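Local coordinates for phage-related protein (Bordetella bronchiseptica RB50, PDB 3BJQ) that probably builds the phage head shell as a major capsid protein of the E family, packing against copies of itself, at residues Leu48-Glu53 with Ala298-Leu303; Leu182-Leu187 with Phe237-Gly242; Trp241-Trp246 with Ala311-Ala316; Gly248-Asn253 with Glu260-Tyr265. All coordinates share one frame; numbering follows the deposited sequence.

Contact 1 (Leu48-Glu53 with Ala298-Leu303)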
loop_
_atom_site.group_PDB
_atom_site.type_symbol
_atom_site.label_atom_id
_atom_site.label_comp_id
_atom_site.label_asym_id
_atom_site.label_seq_id
_atom_site.Cartn_x
_atom_site.Cartn_y
_atom_site.Cartn_z
ATOM N N LEU E 48 -18.335 31.034 -27.877
ATOM C CA LEU E 48 -17.846 32.175 -27.102
ATOM C C LEU E 48 -16.773 32.805 -27.956
ATOM O O LEU E 48 -15.748 32.165 -28.258
ATOM C CB LEU E 48 -17.345 31.748 -25.729
ATOM C CG LEU E 48 -17.129 32.913 -24.757
ATOM C CD1 LEU E 48 -18.452 33.641 -24.424
ATOM C CD2 LEU E 48 -16.494 32.393 -23.496
ATOM N N THR E 49 -17.018 34.042 -28.373
ATOM C CA THR E 49 -16.223 34.717 -29.401
ATOM C C THR E 49 -15.385 35.843 -28.811
ATOM O O THR E 49 -15.824 36.571 -27.925
ATOM C CB THR E 49 -17.157 35.219 -30.521
ATOM O OG1 THR E 49 -17.905 34.106 -31.028
ATOM C CG2 THR E 49 -16.401 35.872 -31.687
ATOM N N PHE E 50 -14.170 35.975 -29.324
ATOM C CA PHE E 50 -13.234 36.963 -28.850
ATOM C C PHE E 50 -12.873 37.929 -29.958
ATOM O O PHE E 50 -12.148 37.588 -30.891
ATOM C CB PHE E 50 -11.998 36.259 -28.291
ATOM C CG PHE E 50 -12.341 35.093 -27.410
ATOM C CD1 PHE E 50 -12.925 35.300 -26.174
ATOM C CD2 PHE E 50 -12.166 33.804 -27.857
ATOM C CE1 PHE E 50 -13.259 34.242 -25.366
ATOM C CE2 PHE E 50 -12.485 32.733 -27.072
ATOM C CZ PHE E 50 -13.017 32.951 -25.802
ATOM N N GLY E 51 -13.398 39.139 -29.841
ATOM C CA GLY E 51 -13.085 40.215 -30.750
ATOM C C GLY E 51 -11.998 41.082 -30.144
ATOM O O GLY E 51 -11.323 40.669 -29.187
ATOM N N LYS E 52 -11.844 42.290 -30.678
ATOM C CA LYS E 52 -10.771 43.178 -30.252
ATOM C C LYS E 52 -10.887 43.512 -28.775
ATOM O O LYS E 52 -9.891 43.499 -28.061
ATOM C CB LYS E 52 -10.761 44.463 -31.092
ATOM C CG LYS E 52 -9.432 45.211 -31.050
ATOM C CD LYS E 52 -9.382 46.366 -32.052
ATOM C CE LYS E 52 -7.962 46.891 -32.238
ATOM N NZ LYS E 52 -7.874 47.892 -33.368
ATOM N N GLU E 53 -12.098 43.805 -28.318
ATOM C CA GLU E 53 -12.331 44.148 -26.916
ATOM C C GLU E 53 -11.939 43.013 -25.959
ATOM O O GLU E 53 -11.353 43.257 -24.917
ATOM C CB GLU E 53 -13.799 44.477 -26.698
ATOM C CG GLU E 53 -14.138 44.810 -25.239
ATOM C CD GLU E 53 -15.601 44.544 -24.865
ATOM O OE1 GLU E 53 -16.209 43.586 -25.402
ATOM O OE2 GLU E 53 -16.132 45.286 -24.001
ATOM N N ALA E 298 -14.219 25.120 -33.609
ATOM C CA ALA E 298 -14.893 26.407 -33.663
ATOM C C ALA E 298 -13.822 27.506 -33.713
ATOM O O ALA E 298 -12.850 27.455 -32.976
ATOM C CB ALA E 298 -15.770 26.570 -32.452
ATOM N N LEU E 299 -13.994 28.470 -34.613
ATOM C CA LEU E 299 -13.111 29.620 -34.679
ATOM C C LEU E 299 -13.728 30.618 -33.694
ATOM O O LEU E 299 -14.846 31.033 -33.862
ATOM C CB LEU E 299 -13.045 30.175 -36.114
ATOM C CG LEU E 299 -11.775 30.957 -36.468
ATOM C CD1 LEU E 299 -11.629 31.152 -37.975
ATOM C CD2 LEU E 299 -11.747 32.267 -35.760
ATOM N N SER E 300 -13.008 30.946 -32.632
ATOM C CA SER E 300 -13.505 31.873 -31.623
ATOM C C SER E 300 -12.860 33.245 -31.748
ATOM O O SER E 300 -13.500 34.223 -31.448
ATOM C CB SER E 300 -13.310 31.280 -30.200
ATOM O OG SER E 300 -11.999 30.751 -30.011
ATOM N N GLY E 301 -11.604 33.313 -32.199
ATOM C CA GLY E 301 -10.848 34.564 -32.240
ATOM C C GLY E 301 -10.122 34.821 -33.553
ATOM O O GLY E 301 -8.923 34.590 -33.666
HETATM N N MSE E 302 -10.855 35.341 -34.527
HETATM C CA MSE E 302 -10.317 35.628 -35.866
HETATM C C MSE E 302 -9.094 36.535 -35.838
HETATM O O MSE E 302 -8.133 36.308 -36.561
HETATM C CB MSE E 302 -11.398 36.230 -36.761
HETATM C CG MSE E 302 -10.915 36.606 -38.174
HETATM SE SE MSE E 302 -10.199 38.394 -38.259
HETATM C CE MSE E 302 -11.955 39.293 -37.883
ATOM N N LEU E 303 -9.105 37.546 -34.986
ATOM C CA LEU E 303 -7.991 38.469 -34.944
ATOM C C LEU E 303 -6.706 37.816 -34.449
ATOM O O LEU E 303 -5.643 38.413 -34.553
ATOM C CB LEU E 303 -8.303 39.675 -34.045
ATOM C CG LEU E 303 -9.314 40.683 -34.555
ATOM C CD1 LEU E 303 -9.563 41.720 -33.414
ATOM C CD2 LEU E 303 -8.834 41.366 -35.827
HETATM O O HOH W 1 -11.337 38.260 -33.381
#
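Leu48 and Phe50 meet Ser300 in a mainly backbone contact, where two chain segments leave strands 44-49 and 286-299 and run alongside each other, their touching parts pointing 10° apart. One direct hydrogen bond joins them. Phe50 N donates to Ser300 O at 2.8 Å, almost straight at the hydrogen (176°), although the donor stands above the carbonyl plane and not on a lone pair. Thr49 adds a CA-H...O contact to the same oxygen, and Thr49 CG2 packs on it at 3.3 Å.

The two strands belong to separate sheets: 44-49 pairs with 75-81, while 286-299 runs beside 264-269. The contact thus lays the end of a two-stranded ribbon against a larger sheet, in a chain whose family suggests the HK97-type coat fold. Ser300 OG is bonded to Ser262 O, and Ser300 CB approaches the aromatic ring obliquely, 3.5 Å from Phe50 CE2. Phe50 CG is anti to its carbonyl carbon (chi1 -45°), which folds the ring back so that one face lies over Leu48 C.

Further along, a water bridges the backbones. It donates to Phe50 O at 2.7 Å and accepts from Leu303 N at 2.8 Å. Gly51 is the N-cap of helix 52-58, and at that helix start Leu303 CD1 touches Lys52 N at 3.6 Å; Leu303 also leans on Ser172 and Ile173 of helix 158-173.

Contact 2 (Leu182-Leu187 with Phe237-Gly242)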
loop_
_atom_site.group_PDB
_atom_site.type_symbol
_atom_site.label_atom_id
_atom_site.label_comp_id
_atom_site.label_asym_id
_atom_site.label_seq_id
_atom_site.Cartn_x
_atom_site.Cartn_y
_atom_site.Cartn_z
ATOM N N LEU E 182 2.626 25.367 -41.732
ATOM C CA LEU E 182 3.100 25.271 -43.115
ATOM C C LEU E 182 2.502 24.015 -43.725
ATOM O O LEU E 182 2.748 22.912 -43.213
ATOM C CB LEU E 182 4.614 25.099 -43.156
ATOM C CG LEU E 182 5.501 26.187 -42.564
ATOM C CD1 LEU E 182 6.944 25.787 -42.676
ATOM C CD2 LEU E 182 5.250 27.490 -43.300
ATOM N N SER E 183 1.771 24.148 -44.823
ATOM C CA SER E 183 1.339 22.968 -45.542
ATOM C C SER E 183 2.568 22.291 -46.137
ATOM O O SER E 183 3.583 22.920 -46.364
ATOM C CB SER E 183 0.401 23.325 -46.670
ATOM O OG SER E 183 1.051 24.155 -47.635
ATOM N N ARG E 184 2.447 21.006 -46.408
ATOM C CA ARG E 184 3.494 20.204 -47.017
ATOM C C ARG E 184 4.113 20.925 -48.221
ATOM O O ARG E 184 5.337 21.033 -48.333
ATOM C CB ARG E 184 2.843 18.883 -47.442
ATOM C CG ARG E 184 3.745 17.812 -47.968
ATOM C CD ARG E 184 2.916 16.533 -48.181
ATOM N NE ARG E 184 2.058 16.632 -49.350
ATOM C CZ ARG E 184 2.280 16.020 -50.512
ATOM N NH1 ARG E 184 3.330 15.226 -50.681
ATOM N NH2 ARG E 184 1.432 16.186 -51.517
ATOM N N LYS E 185 3.247 21.422 -49.103
ATOM C CA LYS E 185 3.667 22.167 -50.282
ATOM C C LYS E 185 4.410 23.467 -49.965
ATOM O O LYS E 185 5.402 23.777 -50.604
ATOM C CB LYS E 185 2.465 22.496 -51.149
ATOM C CG LYS E 185 1.969 21.322 -51.949
ATOM C CD LYS E 185 0.638 21.662 -52.632
ATOM C CE LYS E 185 0.280 20.641 -53.712
ATOM N NZ LYS E 185 0.560 19.242 -53.298
ATOM N N ALA E 186 3.923 24.231 -48.997
ATOM C CA ALA E 186 4.617 25.450 -48.596
ATOM C C ALA E 186 5.966 25.127 -47.955
ATOM O O ALA E 186 6.939 25.854 -48.167
ATOM C CB ALA E 186 3.771 26.285 -47.654
ATOM N N LEU E 187 6.041 24.050 -47.175
ATOM C CA LEU E 187 7.338 23.628 -46.612
ATOM C C LEU E 187 8.337 23.242 -47.708
ATOM O O LEU E 187 9.513 23.611 -47.640
ATOM C CB LEU E 187 7.190 22.488 -45.603
ATOM C CG LEU E 187 8.490 22.037 -44.911
ATOM C CD1 LEU E 187 9.186 23.162 -44.180
ATOM C CD2 LEU E 187 8.240 20.889 -43.933
ATOM N N PHE E 237 -4.825 11.624 -54.360
ATOM C CA PHE E 237 -4.995 12.155 -52.981
ATOM C C PHE E 237 -4.883 13.684 -52.894
ATOM O O PHE E 237 -4.052 14.264 -53.578
ATOM C CB PHE E 237 -3.936 11.527 -52.074
ATOM C CG PHE E 237 -4.067 10.045 -51.932
ATOM C CD1 PHE E 237 -4.908 9.499 -50.977
ATOM C CD2 PHE E 237 -3.370 9.186 -52.780
ATOM C CE1 PHE E 237 -5.050 8.128 -50.868
ATOM C CE2 PHE E 237 -3.505 7.809 -52.665
ATOM C CZ PHE E 237 -4.342 7.284 -51.709
ATOM N N GLY E 238 -5.716 14.334 -52.068
ATOM C CA GLY E 238 -5.639 15.796 -51.872
ATOM C C GLY E 238 -5.093 16.172 -50.508
ATOM O O GLY E 238 -5.412 15.527 -49.498
ATOM N N ASP E 239 -4.283 17.228 -50.457
ATOM C CA ASP E 239 -3.721 17.699 -49.186
ATOM C C ASP E 239 -4.798 18.387 -48.373
ATOM O O ASP E 239 -5.401 19.351 -48.848
ATOM C CB ASP E 239 -2.583 18.701 -49.412
ATOM C CG ASP E 239 -1.385 18.101 -50.144
ATOM O OD1 ASP E 239 -1.283 16.884 -50.229
ATOM O OD2 ASP E 239 -0.527 18.852 -50.638
ATOM N N VAL E 240 -4.992 17.936 -47.134
ATOM C CA VAL E 240 -6.019 18.491 -46.259
ATOM C C VAL E 240 -5.738 20.001 -46.001
ATOM O O VAL E 240 -6.649 20.811 -45.924
ATOM C CB VAL E 240 -6.100 17.672 -44.936
ATOM C CG1 VAL E 240 -7.067 18.306 -43.929
ATOM C CG2 VAL E 240 -6.468 16.209 -45.220
ATOM N N TRP E 241 -4.461 20.360 -45.854
ATOM C CA TRP E 241 -4.086 21.742 -45.532
ATOM C C TRP E 241 -3.710 22.549 -46.783
ATOM O O TRP E 241 -3.122 23.647 -46.687
ATOM C CB TRP E 241 -2.962 21.738 -44.485
ATOM C CG TRP E 241 -3.443 21.142 -43.246
ATOM C CD1 TRP E 241 -3.336 19.839 -42.887
ATOM C CD2 TRP E 241 -4.169 21.794 -42.195
ATOM N NE1 TRP E 241 -3.968 19.628 -41.697
ATOM C CE2 TRP E 241 -4.478 20.810 -41.235
ATOM C CE3 TRP E 241 -4.594 23.114 -41.974
ATOM C CZ2 TRP E 241 -5.162 21.101 -40.042
ATOM C CZ3 TRP E 241 -5.275 23.408 -40.791
ATOM C CH2 TRP E 241 -5.559 22.406 -39.845
ATOM N N GLY E 242 -4.072 22.005 -47.947
ATOM C CA GLY E 242 -3.934 22.671 -49.217
ATOM C C GLY E 242 -2.539 23.185 -49.472
ATOM O O GLY E 242 -1.565 22.596 -48.985
HETATM O O HOH W 2 0.493 20.853 -49.223
#
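Ser183 and Trp241 have the nearest CA atoms across the contact, 5.6 Å apart, where strand 179-183 passes into helix 184-191 beside a type I beta turn running from Asp239 to Gly242. Asp239 is the acid on which both basic side chains converge. Its OD1 takes Arg184 NH2 at 3.1 Å through the syn lone pair, and a weak second bond runs from the same nitrogen to OD2. Arg184, bent at chi3, turns the edge of its guanidinium to the acid, the two planes standing 89° apart and OD1 tilted somewhat out of the guanidinium plane. Lys185 approaches differently: its NZ meets Asp239 OD2 at 2.9 Å from above the carboxylate plane.

A water ties the backbone into this network. It accepts from Lys185 N at 2.8 Å and donates both to Asp239 OD2 and to Gly242 O, so OD2 is gripped from several directions. Ser183 OG accepts from Ala186 N at 3.2 Å and also bonds Asp244 O, while Ser183 CB packs on Gly242 O at 3.1 Å. Arg228 brings a like charge close to Arg184, which the acid probably offsets. The arrangement is that of a serine N-capped helix following a strand, its first turn clasped to a neighbouring beta turn by a salt-bridge network.

Contact 3 (Trp241-Trp246 with Ala311-Ala316)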
loop_
_atom_site.group_PDB
_atom_site.type_symbol
_atom_site.label_atom_id
_atom_site.label_comp_id
_atom_site.label_asym_id
_atom_site.label_seq_id
_atom_site.Cartn_x
_atom_site.Cartn_y
_atom_site.Cartn_z
ATOM N N TRP E 241 -4.461 20.360 -45.854
ATOM C CA TRP E 241 -4.086 21.742 -45.532
ATOM C C TRP E 241 -3.710 22.549 -46.783
ATOM O O TRP E 241 -3.122 23.647 -46.687
ATOM C CB TRP E 241 -2.962 21.738 -44.485
ATOM C CG TRP E 241 -3.443 21.142 -43.246
ATOM C CD1 TRP E 241 -3.336 19.839 -42.887
ATOM C CD2 TRP E 241 -4.169 21.794 -42.195
ATOM N NE1 TRP E 241 -3.968 19.628 -41.697
ATOM C CE2 TRP E 241 -4.478 20.810 -41.235
ATOM C CE3 TRP E 241 -4.594 23.114 -41.974
ATOM C CZ2 TRP E 241 -5.162 21.101 -40.042
ATOM C CZ3 TRP E 241 -5.275 23.408 -40.791
ATOM C CH2 TRP E 241 -5.559 22.406 -39.845
ATOM N N GLY E 242 -4.072 22.005 -47.947
ATOM C CA GLY E 242 -3.934 22.671 -49.217
ATOM C C GLY E 242 -2.539 23.185 -49.472
ATOM O O GLY E 242 -1.565 22.596 -48.985
ATOM N N PRO E 243 -2.425 24.266 -50.262
ATOM C CA PRO E 243 -1.132 24.887 -50.523
ATOM C C PRO E 243 -0.878 26.092 -49.612
ATOM O O PRO E 243 -0.038 26.933 -49.914
ATOM C CB PRO E 243 -1.288 25.331 -51.978
ATOM C CG PRO E 243 -2.728 25.718 -52.078
ATOM C CD PRO E 243 -3.491 24.951 -51.016
ATOM N N ASP E 244 -1.556 26.134 -48.467
ATOM C CA ASP E 244 -1.599 27.340 -47.657
ATOM C C ASP E 244 -0.602 27.419 -46.512
ATOM O O ASP E 244 0.077 26.458 -46.172
ATOM C CB ASP E 244 -3.006 27.518 -47.093
ATOM C CG ASP E 244 -4.065 27.640 -48.172
ATOM O OD1 ASP E 244 -3.742 27.955 -49.346
ATOM O OD2 ASP E 244 -5.244 27.456 -47.825
ATOM N N VAL E 245 -0.505 28.629 -45.961
ATOM C CA VAL E 245 0.253 28.897 -44.744
ATOM C C VAL E 245 -0.684 29.642 -43.818
ATOM O O VAL E 245 -1.510 30.413 -44.290
ATOM C CB VAL E 245 1.506 29.707 -45.048
ATOM C CG1 VAL E 245 2.208 30.149 -43.758
ATOM C CG2 VAL E 245 2.420 28.858 -45.943
ATOM N N TRP E 246 -0.601 29.371 -42.521
ATOM C CA TRP E 246 -1.474 30.015 -41.545
ATOM C C TRP E 246 -0.643 30.353 -40.305
ATOM O O TRP E 246 0.280 29.631 -39.981
ATOM C CB TRP E 246 -2.621 29.078 -41.205
ATOM C CG TRP E 246 -3.518 29.530 -40.086
ATOM C CD1 TRP E 246 -4.708 30.200 -40.205
ATOM C CD2 TRP E 246 -3.319 29.314 -38.676
ATOM N NE1 TRP E 246 -5.243 30.422 -38.967
ATOM C CE2 TRP E 246 -4.417 29.892 -38.010
ATOM C CE3 TRP E 246 -2.313 28.695 -37.914
ATOM C CZ2 TRP E 246 -4.544 29.876 -36.616
ATOM C CZ3 TRP E 246 -2.432 28.680 -36.530
ATOM C CH2 TRP E 246 -3.554 29.264 -35.895
ATOM N N ALA E 311 0.427 29.861 -50.996
ATOM C CA ALA E 311 1.878 29.956 -50.890
ATOM C C ALA E 311 2.575 28.826 -51.659
ATOM O O ALA E 311 3.544 29.048 -52.371
ATOM C CB ALA E 311 2.296 29.945 -49.433
ATOM N N GLY E 312 2.042 27.618 -51.557
ATOM C CA GLY E 312 2.691 26.455 -52.135
ATOM C C GLY E 312 2.317 26.065 -53.543
ATOM O O GLY E 312 2.755 25.022 -54.010
ATOM N N LEU E 313 1.505 26.875 -54.217
ATOM C CA LEU E 313 1.117 26.599 -55.605
ATOM C C LEU E 313 2.220 27.062 -56.576
ATOM O O LEU E 313 2.941 28.025 -56.291
ATOM C CB LEU E 313 -0.203 27.297 -55.970
ATOM C CG LEU E 313 -1.550 26.754 -55.482
ATOM C CD1 LEU E 313 -2.672 27.660 -55.956
ATOM C CD2 LEU E 313 -1.797 25.293 -55.927
ATOM N N PRO E 314 2.356 26.381 -57.730
ATOM C CA PRO E 314 3.338 26.785 -58.735
ATOM C C PRO E 314 3.156 28.232 -59.147
ATOM O O PRO E 314 2.017 28.679 -59.288
ATOM C CB PRO E 314 3.035 25.859 -59.919
ATOM C CG PRO E 314 2.408 24.676 -59.320
ATOM C CD PRO E 314 1.605 25.184 -58.158
ATOM N N ALA E 315 4.263 28.955 -59.323
ATOM C CA ALA E 315 4.220 30.383 -59.695
ATOM C C ALA E 315 3.741 30.583 -61.126
ATOM O O ALA E 315 2.969 31.499 -61.418
ATOM C CB ALA E 315 5.590 31.016 -59.518
ATOM N N ALA E 316 4.226 29.725 -62.013
ATOM C CA ALA E 316 3.851 29.749 -63.418
ATOM C C ALA E 316 3.081 28.471 -63.736
ATOM O O ALA E 316 3.477 27.378 -63.315
ATOM C CB ALA E 316 5.096 29.864 -64.300
ATOM O OXT ALA E 316 2.047 28.523 -64.411
#
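A type II' beta turn from Trp241 to Asp244 presents Pro243 to the C-terminal tail, meeting it at Gly312 and Leu313. Gly242 holds the second place in the turn with positive phi (53°), a conformation that by itself favours glycine, and the closing bond from Asp244 N to Trp241 O is weak at 3.4 Å. The turn's carbonyl does the polar work across the contact: Gly312 N donates to Pro243 O at 2.7 Å, lying in the carbonyl plane, with an angle of 161° at the hydrogen. Ala311 N lies near the same oxygen too, but its angle is too poor for a bond.

Around this single bond the packing is apolar. The Pro243 ring and the Leu313 side chain lie side by side and point the same way, Pro243 CG being 3.7 Å from Leu313 CG. The first torsion of Leu313 (chi1 -76°) sets CG anti to the carbonyl carbon and brings the branch back toward the ring, with CD2 also near Pro243 CB at 4.0 Å. On the Ala311 side, one branch of Val245 reaches the tail: its CG2 meets Ala311 CB at 3.7 Å.

The tail follows strand 305-309, and Val245 pairs through its backbone with Ile308 of that strand, so the contact lies just beyond the paired ends of strands 245-248 and 305-309. Asp244 OD1 bonds Asp310 N, just before the tail segment. Trp241 turns the other way, against Cys127 and Ala128 of helix 105-131, and Val245 rests on Leu182 of strand 179-183.

Contact 4 (Gly248-Asn253 with Glu260-Tyr265)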
loop_
_atom_site.group_PDB
_atom_site.type_symbol
_atom_site.label_atom_id
_atom_site.label_comp_id
_atom_site.label_asym_id
_atom_site.label_seq_id
_atom_site.Cartn_x
_atom_site.Cartn_y
_atom_site.Cartn_z
ATOM N N GLY E 248 -1.142 31.891 -36.090
ATOM C CA GLY E 248 -2.113 32.243 -35.074
ATOM C C GLY E 248 -1.554 32.251 -33.684
ATOM O O GLY E 248 -0.471 31.718 -33.430
ATOM N N TYR E 249 -2.277 32.932 -32.806
ATOM C CA TYR E 249 -2.074 32.809 -31.372
ATOM C C TYR E 249 -3.069 31.749 -30.913
ATOM O O TYR E 249 -4.281 31.934 -31.024
ATOM C CB TYR E 249 -2.303 34.115 -30.598
ATOM C CG TYR E 249 -2.294 33.840 -29.124
ATOM C CD1 TYR E 249 -1.109 33.631 -28.458
ATOM C CD2 TYR E 249 -3.481 33.712 -28.404
ATOM C CE1 TYR E 249 -1.092 33.326 -27.100
ATOM C CE2 TYR E 249 -3.473 33.400 -27.048
ATOM C CZ TYR E 249 -2.274 33.225 -26.395
ATOM O OH TYR E 249 -2.246 32.928 -25.040
ATOM N N VAL E 250 -2.524 30.625 -30.437
ATOM C CA VAL E 250 -3.294 29.503 -29.879
ATOM C C VAL E 250 -2.809 29.358 -28.453
ATOM O O VAL E 250 -1.587 29.234 -28.196
ATOM C CB VAL E 250 -3.026 28.204 -30.662
ATOM C CG1 VAL E 250 -3.915 27.037 -30.166
ATOM C CG2 VAL E 250 -3.262 28.430 -32.143
ATOM N N SER E 251 -3.727 29.456 -27.504
ATOM C CA SER E 251 -3.324 29.356 -26.112
ATOM C C SER E 251 -2.545 28.056 -25.834
ATOM O O SER E 251 -2.960 26.968 -26.238
ATOM C CB SER E 251 -4.536 29.437 -25.183
ATOM O OG SER E 251 -4.133 29.176 -23.864
ATOM N N ASP E 252 -1.429 28.212 -25.123
ATOM C CA ASP E 252 -0.582 27.114 -24.676
ATOM C C ASP E 252 -1.095 26.476 -23.371
ATOM O O ASP E 252 -0.426 25.657 -22.804
ATOM C CB ASP E 252 0.858 27.607 -24.428
ATOM C CG ASP E 252 1.668 27.792 -25.713
ATOM O OD1 ASP E 252 1.284 27.257 -26.771
ATOM O OD2 ASP E 252 2.717 28.476 -25.655
ATOM N N ASN E 253 -2.260 26.882 -22.890
ATOM C CA ASN E 253 -2.827 26.375 -21.656
ATOM C C ASN E 253 -2.891 24.840 -21.715
ATOM O O ASN E 253 -3.417 24.281 -22.670
ATOM C CB ASN E 253 -4.226 26.977 -21.477
ATOM C CG ASN E 253 -4.736 26.939 -20.027
ATOM O OD1 ASN E 253 -4.377 26.076 -19.233
ATOM N ND2 ASN E 253 -5.635 27.865 -19.709
ATOM N N GLU E 260 -11.323 31.172 -22.507
ATOM C CA GLU E 260 -10.071 31.895 -22.541
ATOM C C GLU E 260 -9.750 32.324 -23.980
ATOM O O GLU E 260 -9.821 31.488 -24.893
ATOM C CB GLU E 260 -8.953 31.021 -21.981
ATOM C CG GLU E 260 -7.590 31.611 -22.172
ATOM C CD GLU E 260 -6.517 30.786 -21.499
ATOM O OE1 GLU E 260 -6.665 29.540 -21.447
ATOM O OE2 GLU E 260 -5.535 31.394 -21.029
ATOM N N PRO E 261 -9.485 33.633 -24.193
ATOM C CA PRO E 261 -9.106 34.138 -25.511
ATOM C C PRO E 261 -8.024 33.343 -26.228
ATOM O O PRO E 261 -6.900 33.146 -25.713
ATOM C CB PRO E 261 -8.719 35.584 -25.238
ATOM C CG PRO E 261 -9.555 35.978 -24.124
ATOM C CD PRO E 261 -9.673 34.749 -23.249
ATOM N N SER E 262 -8.398 32.890 -27.423
ATOM C CA SER E 262 -7.554 32.114 -28.298
ATOM C C SER E 262 -8.166 32.103 -29.692
ATOM O O SER E 262 -9.336 32.459 -29.850
ATOM C CB SER E 262 -7.429 30.669 -27.763
ATOM O OG SER E 262 -6.287 30.015 -28.292
ATOM N N PHE E 263 -7.384 31.712 -30.697
ATOM C CA PHE E 263 -7.899 31.604 -32.070
ATOM C C PHE E 263 -9.078 30.642 -32.195
ATOM O O PHE E 263 -10.067 30.921 -32.876
ATOM C CB PHE E 263 -6.793 31.148 -33.038
ATOM C CG PHE E 263 -7.308 30.744 -34.401
ATOM C CD1 PHE E 263 -7.614 31.700 -35.348
ATOM C CD2 PHE E 263 -7.483 29.410 -34.727
ATOM C CE1 PHE E 263 -8.117 31.341 -36.576
ATOM C CE2 PHE E 263 -7.973 29.047 -35.950
ATOM C CZ PHE E 263 -8.292 30.010 -36.875
ATOM N N GLY E 264 -8.964 29.477 -31.571
ATOM C CA GLY E 264 -10.020 28.461 -31.707
ATOM C C GLY E 264 -9.926 27.326 -30.722
ATOM O O GLY E 264 -8.958 27.197 -29.981
ATOM N N TYR E 265 -10.971 26.499 -30.719
ATOM C CA TYR E 265 -11.079 25.363 -29.820
ATOM C C TYR E 265 -11.829 24.253 -30.514
ATOM O O TYR E 265 -12.624 24.513 -31.403
ATOM C CB TYR E 265 -11.901 25.737 -28.566
ATOM C CG TYR E 265 -11.144 26.645 -27.640
ATOM C CD1 TYR E 265 -10.091 26.149 -26.879
ATOM C CD2 TYR E 265 -11.443 28.009 -27.560
ATOM C CE1 TYR E 265 -9.353 27.001 -26.043
ATOM C CE2 TYR E 265 -10.710 28.870 -26.717
ATOM C CZ TYR E 265 -9.679 28.362 -25.974
ATOM O OH TYR E 265 -8.939 29.194 -25.144
HETATM O O HOH W 3 -5.002 32.652 -23.988
#
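Asn253 ND2 donates to Glu260 OE1 at 2.6 Å, nearly straight (168°) and within the plane of the amide. The oxygen is met on its syn side, a little out of the carboxylate plane, and the amide and carboxylate planes are almost perpendicular. Glu260, fully extended beyond CG, reaches across for this bond, while its OE2 is held by Tyr58 OH of helix 52-58.

Nearer the strand, Ser251 N donates to Ser262 OG at 2.7 Å. That hydroxyl is turned anti to its own backbone N (chi1 -160°), which carries it across to the opposite backbone, where it serves as acceptor for a main-chain N-H. Phe263 N then bonds Tyr249 O at 3.1 Å. The Tyr249 ring brings its edge to Pro261 O, 3.7 Å from CE2, and a water donating to that carbonyl at 2.6 Å also lies 3.0 Å from Tyr249 OH. A tetraethylene glycol molecule, probably from crystallisation, sits beside the tyrosine.

Ser251 OG accepts from Asn253 N at 3.1 Å, an ST turn that bends the chain. Such a turn, with side chains supplying acceptors that bridge the two segments, is the form taken here by the irregular link between strands 245-248 and 264-269 of two different sheets.

How the contacts relate
Contacts 3 and 4 are the more buried, contacts 1 and 2 only partly so. Contacts 2 and 3 touch, share Trp241 and Gly242, and both reach the six-stranded sheet, where strands 179-183 and 245-248 are neighbours; contact 2 is ionic, with one bridging water, contact 3 mostly apolar around one backbone bond. Contacts 1 and 4 gather about 9 Å apart, centre to centre, at the five-stranded sheet, where strands 264-269 and 286-299 pair: Gly301 N lies 2.9 Å from Phe263 O. There, backbone and serine bonds prevail, joined in contact 4 by an amide-carboxylate bond. Trp246 on Phe263, packed edge-to-face, joins contact 3 to contact 4, and so the six-stranded sheet to the start of strand 264-269.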